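Local coordinates for Thiol:disulfide interchange protein (Proteus mirabilis, PDB 4OD7) that probably introduces disulfide bonds into proteins folding in the periplasm, as a thioredoxin-fold dithiol oxidase of the DsbA family, at residues Glu72-Gly84 / Ala126-Gln139. The protein carries 1 engineered substitution. Sequence-based numbering, arbitrary orientation.
Sequences EMTRAWAVAIALG and AINSFVVNSLVSQQ
Segments 72-83 and 130-139 of two longer helices pass with their axes 8.7 Å apart, at 124° between their N-to-C directions, coming closest in CA positions at Ala78 and Val132. The small size of Ala78 is consistent with this near approach: its CB is a knob in the hole formed by Val132, Leu135, Val136 and Gln139, 3.6 Å from Leu135 CB. Val132 returns the packing among Arg75, Ala78, Val79 and Ala82, with CG2 lying 3.7 Å from Ala82 CB. Both helices belong to the helical insertion of the DsbA fold, between strands 58-62 and 153-156 of its thioredoxin core, with helix 106-115 against Val79. The Arg75 chain turns about its CG-CD bond (-70°), bringing the guanidinium over to the turn before helix 130-145. Arg75 NH1 gives two bonds, both near the guanidinium plane, 2.8 Å to Asn133 OD1 (N-H...O 162°) and 3.0 Å to Ile127 O, while Val136 CG2 covers a guanidinium face. The Ile127 carbonyl belongs to the turn whose Ser129 caps the helix, OG accepting from Val132 N. Further along the helix, Gln139 NE2 bonds Leu135 O and, weakly, Thr74 O at 3.4 Å. Gln139 OE1 accepts from His62 N on edge strand 58-62 and lies 3.4 Å from Trp77 CD1, at the ring edge.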
loop_
_atom_site.group_PDB
_atom_site.type_symbol
_atom_site.label_atom_id
_atom_site.label_comp_id
_atom_site.label_asym_id
_atom_site.label_seq_id
_atom_site.Cartn_x
_atom_site.Cartn_y
_atom_site.Cartn_z
ATOM N N GLU A 72 6.277 -7.357 -11.616
ATOM C CA GLU A 72 7.655 -6.950 -11.505
ATOM C C GLU A 72 7.750 -5.836 -10.506
ATOM O O GLU A 72 8.778 -5.686 -9.856
ATOM C CB GLU A 72 8.249 -6.594 -12.871
ATOM C CG GLU A 72 8.393 -7.849 -13.685
ATOM C CD GLU A 72 7.134 -8.315 -14.384
ATOM O OE1 GLU A 72 6.068 -7.716 -14.266
ATOM O OE2 GLU A 72 7.173 -9.416 -14.916
ATOM N N MET A 73 6.681 -5.038 -10.406
ATOM C CA MET A 73 6.643 -3.934 -9.482
ATOM C C MET A 73 6.359 -4.400 -8.086
ATOM O O MET A 73 6.803 -3.790 -7.118
ATOM C CB MET A 73 5.616 -2.895 -9.952
ATOM C CG MET A 73 6.147 -2.116 -11.182
ATOM S SD MET A 73 7.618 -1.127 -10.997
ATOM C CE MET A 73 7.029 0.125 -9.905
ATOM N N THR A 74 5.644 -5.499 -7.970
ATOM C CA THR A 74 5.463 -6.131 -6.675
ATOM C C THR A 74 6.771 -6.640 -6.103
ATOM O O THR A 74 7.013 -6.481 -4.930
ATOM C CB THR A 74 4.472 -7.291 -6.772
ATOM O OG1 THR A 74 3.194 -6.763 -7.105
ATOM C CG2 THR A 74 4.375 -8.084 -5.491
ATOM N N ARG A 75 7.627 -7.210 -6.949
ATOM C CA ARG A 75 8.971 -7.630 -6.522
ATOM C C ARG A 75 9.845 -6.416 -6.148
ATOM O O ARG A 75 10.531 -6.460 -5.159
ATOM C CB ARG A 75 9.647 -8.466 -7.598
ATOM C CG ARG A 75 11.041 -9.004 -7.187
ATOM C CD ARG A 75 11.462 -10.104 -8.174
ATOM N NE ARG A 75 10.662 -11.326 -8.037
ATOM C CZ ARG A 75 10.889 -12.292 -7.172
ATOM N NH1 ARG A 75 11.919 -12.249 -6.339
ATOM N NH2 ARG A 75 10.080 -13.325 -7.150
ATOM N N ALA A 76 9.760 -5.328 -6.920
ATOM C CA ALA A 76 10.430 -4.064 -6.613
ATOM C C ALA A 76 10.054 -3.596 -5.218
ATOM O O ALA A 76 10.888 -3.134 -4.458
ATOM C CB ALA A 76 10.044 -2.995 -7.632
ATOM N N TRP A 77 8.780 -3.680 -4.894
ATOM C CA TRP A 77 8.350 -3.206 -3.606
ATOM C C TRP A 77 8.921 -4.120 -2.508
ATOM O O TRP A 77 9.321 -3.645 -1.462
ATOM C CB TRP A 77 6.835 -3.150 -3.515
ATOM C CG TRP A 77 6.333 -2.590 -2.186
ATOM C CD1 TRP A 77 5.531 -3.207 -1.310
ATOM C CD2 TRP A 77 6.629 -1.307 -1.621
ATOM N NE1 TRP A 77 5.285 -2.407 -0.245
ATOM C CE2 TRP A 77 5.945 -1.225 -0.409
ATOM C CE3 TRP A 77 7.388 -0.214 -2.037
ATOM C CZ2 TRP A 77 6.000 -0.093 0.410
ATOM C CZ3 TRP A 77 7.427 0.924 -1.221
ATOM C CH2 TRP A 77 6.752 0.964 -0.022
ATOM N N ALA A 78 8.940 -5.427 -2.761
ATOM C CA ALA A 78 9.608 -6.376 -1.851
ATOM C C ALA A 78 11.104 -6.008 -1.649
ATOM O O ALA A 78 11.629 -6.199 -0.592
ATOM C CB ALA A 78 9.467 -7.798 -2.349
ATOM N N VAL A 79 11.800 -5.632 -2.721
ATOM C CA VAL A 79 13.192 -5.191 -2.616
ATOM C C VAL A 79 13.273 -3.942 -1.737
ATOM O O VAL A 79 14.182 -3.805 -0.924
ATOM C CB VAL A 79 13.806 -4.939 -4.003
ATOM C CG1 VAL A 79 15.192 -4.285 -3.877
ATOM C CG2 VAL A 79 13.905 -6.252 -4.760
ATOM N N ALA A 80 12.335 -3.014 -1.933
ATOM C CA ALA A 80 12.336 -1.776 -1.180
ATOM C C ALA A 80 12.202 -2.057 0.313
ATOM O O ALA A 80 12.848 -1.390 1.134
ATOM C CB ALA A 80 11.232 -0.881 -1.650
ATOM N N ILE A 81 11.316 -3.001 0.649
ATOM C CA ILE A 81 11.099 -3.454 2.022
ATOM C C ILE A 81 12.358 -4.109 2.544
ATOM O O ILE A 81 12.780 -3.811 3.655
ATOM C CB ILE A 81 9.927 -4.405 2.145
ATOM C CG1 ILE A 81 8.631 -3.651 1.780
ATOM C CG2 ILE A 81 9.841 -4.993 3.558
ATOM C CD1 ILE A 81 7.488 -4.544 1.566
ATOM N N ALA A 82 12.925 -5.026 1.766
ATOM C CA ALA A 82 14.102 -5.752 2.203
ATOM C C ALA A 82 15.299 -4.828 2.477
ATOM O O ALA A 82 16.107 -5.097 3.397
ATOM C CB ALA A 82 14.484 -6.837 1.178
ATOM N N LEU A 83 15.455 -3.788 1.650
ATOM C CA LEU A 83 16.579 -2.860 1.797
ATOM C C LEU A 83 16.204 -1.747 2.752
ATOM O O LEU A 83 17.063 -0.974 3.137
ATOM C CB LEU A 83 17.002 -2.288 0.441
ATOM C CG LEU A 83 17.530 -3.369 -0.511
ATOM C CD1 LEU A 83 18.016 -2.820 -1.795
ATOM C CD2 LEU A 83 18.578 -4.274 0.140
ATOM N N GLY A 84 14.911 -1.646 3.083
ATOM C CA GLY A 84 14.399 -0.637 3.991
ATOM C C GLY A 84 14.455 0.752 3.392
ATOM O O GLY A 84 14.615 1.736 4.118
ATOM N N ALA A 126 19.702 -8.701 -3.441
ATOM C CA ALA A 126 18.361 -8.767 -2.871
ATOM C C ALA A 126 17.295 -9.293 -3.846
ATOM O O ALA A 126 16.410 -9.993 -3.419
ATOM C CB ALA A 126 17.952 -7.372 -2.327
ATOM N N ILE A 127 17.358 -8.937 -5.132
ATOM C CA ILE A 127 16.194 -9.025 -6.017
ATOM C C ILE A 127 15.626 -10.459 -6.149
ATOM O O ILE A 127 14.413 -10.616 -6.238
ATOM C CB ILE A 127 16.504 -8.459 -7.427
ATOM C CG1 ILE A 127 15.249 -8.477 -8.277
ATOM C CG2 ILE A 127 17.657 -9.223 -8.092
ATOM C CD1 ILE A 127 15.409 -7.829 -9.569
ATOM N N ASN A 128 16.481 -11.491 -6.129
ATOM C CA ASN A 128 15.989 -12.866 -6.156
ATOM C C ASN A 128 16.369 -13.629 -4.878
ATOM O O ASN A 128 16.371 -14.863 -4.831
ATOM C CB ASN A 128 16.525 -13.583 -7.373
ATOM C CG ASN A 128 15.982 -13.003 -8.658
ATOM O OD1 ASN A 128 14.775 -12.886 -8.843
ATOM N ND2 ASN A 128 16.876 -12.582 -9.535
ATOM N N SER A 129 16.590 -12.879 -3.817
ATOM C CA SER A 129 16.870 -13.477 -2.525
ATOM C C SER A 129 15.657 -14.195 -1.968
ATOM O O SER A 129 14.545 -13.892 -2.331
ATOM C CB SER A 129 17.361 -12.397 -1.544
ATOM O OG SER A 129 16.358 -11.461 -1.265
ATOM N N PHE A 130 15.917 -15.162 -1.092
ATOM C CA PHE A 130 14.895 -15.858 -0.338
ATOM C C PHE A 130 14.009 -14.868 0.359
ATOM O O PHE A 130 12.811 -15.036 0.395
ATOM C CB PHE A 130 15.545 -16.802 0.694
ATOM C CG PHE A 130 14.567 -17.439 1.633
ATOM C CD1 PHE A 130 14.053 -18.683 1.384
ATOM C CD2 PHE A 130 14.143 -16.778 2.759
ATOM C CE1 PHE A 130 13.164 -19.255 2.242
ATOM C CE2 PHE A 130 13.264 -17.352 3.602
ATOM C CZ PHE A 130 12.774 -18.583 3.347
ATOM N N VAL A 131 14.595 -13.863 0.979
ATOM C CA VAL A 131 13.782 -12.888 1.703
ATOM C C VAL A 131 12.802 -12.123 0.751
ATOM O O VAL A 131 11.675 -11.853 1.095
ATOM C CB VAL A 131 14.637 -11.935 2.488
ATOM C CG1 VAL A 131 15.724 -11.416 1.671
ATOM C CG2 VAL A 131 13.833 -10.792 3.023
ATOM N N VAL A 132 13.287 -11.739 -0.411
ATOM C CA VAL A 132 12.493 -10.989 -1.356
ATOM C C VAL A 132 11.486 -11.965 -1.940
ATOM O O VAL A 132 10.331 -11.626 -2.089
ATOM C CB VAL A 132 13.386 -10.321 -2.387
ATOM C CG1 VAL A 132 12.615 -9.870 -3.603
ATOM C CG2 VAL A 132 14.058 -9.128 -1.739
ATOM N N ASN A 133 11.910 -13.189 -2.227
ATOM C CA ASN A 133 10.963 -14.207 -2.660
ATOM C C ASN A 133 9.814 -14.434 -1.658
ATOM O O ASN A 133 8.658 -14.444 -2.033
ATOM C CB ASN A 133 11.689 -15.522 -2.910
ATOM C CG ASN A 133 12.666 -15.446 -4.075
ATOM O OD1 ASN A 133 12.547 -14.608 -4.973
ATOM N ND2 ASN A 133 13.655 -16.315 -4.047
ATOM N N SER A 134 10.131 -14.500 -0.373
ATOM C CA SER A 134 9.136 -14.644 0.678
ATOM C C SER A 134 8.203 -13.465 0.742
ATOM O O SER A 134 7.008 -13.645 0.890
ATOM C CB SER A 134 9.814 -14.784 2.033
ATOM O OG SER A 134 10.611 -15.950 2.052
ATOM N N LEU A 135 8.740 -12.262 0.611
ATOM C CA LEU A 135 7.905 -11.051 0.600
ATOM C C LEU A 135 6.966 -11.021 -0.605
ATOM O O LEU A 135 5.853 -10.514 -0.520
ATOM C CB LEU A 135 8.765 -9.775 0.570
ATOM C CG LEU A 135 9.469 -9.434 1.865
ATOM C CD1 LEU A 135 10.529 -8.406 1.607
ATOM C CD2 LEU A 135 8.520 -8.919 2.904
ATOM N N VAL A 136 7.420 -11.514 -1.746
ATOM C CA VAL A 136 6.564 -11.519 -2.925
ATOM C C VAL A 136 5.377 -12.454 -2.651
ATOM O O VAL A 136 4.224 -12.101 -2.930
ATOM C CB VAL A 136 7.366 -11.921 -4.222
ATOM C CG1 VAL A 136 6.425 -12.496 -5.346
ATOM C CG2 VAL A 136 8.331 -10.733 -4.656
ATOM N N SER A 137 5.672 -13.645 -2.121
ATOM C CA SER A 137 4.655 -14.635 -1.781
ATOM C C SER A 137 3.703 -14.056 -0.775
ATOM O O SER A 137 2.503 -14.227 -0.889
ATOM C CB SER A 137 5.294 -15.906 -1.290
ATOM O OG SER A 137 6.109 -16.405 -2.311
ATOM N N GLN A 138 4.248 -13.351 0.212
ATOM C CA GLN A 138 3.444 -12.740 1.263
ATOM C C GLN A 138 2.400 -11.777 0.707
ATOM O O GLN A 138 1.274 -11.743 1.189
ATOM C CB GLN A 138 4.314 -11.960 2.221
ATOM C CG GLN A 138 3.506 -11.469 3.407
ATOM C CD GLN A 138 4.376 -11.096 4.584
ATOM O OE1 GLN A 138 4.510 -11.859 5.526
ATOM N NE2 GLN A 138 4.964 -9.899 4.537
ATOM N N GLN A 139 2.824 -10.966 -0.257
ATOM C CA GLN A 139 1.960 -9.974 -0.908
ATOM C C GLN A 139 0.852 -10.605 -1.740
ATOM O O GLN A 139 -0.333 -10.281 -1.607
ATOM C CB GLN A 139 2.817 -9.080 -1.771
ATOM C CG GLN A 139 3.696 -8.198 -0.949
ATOM C CD GLN A 139 4.593 -7.319 -1.784
ATOM O OE1 GLN A 139 4.205 -6.221 -2.196
ATOM N NE2 GLN A 139 5.814 -7.787 -2.025
#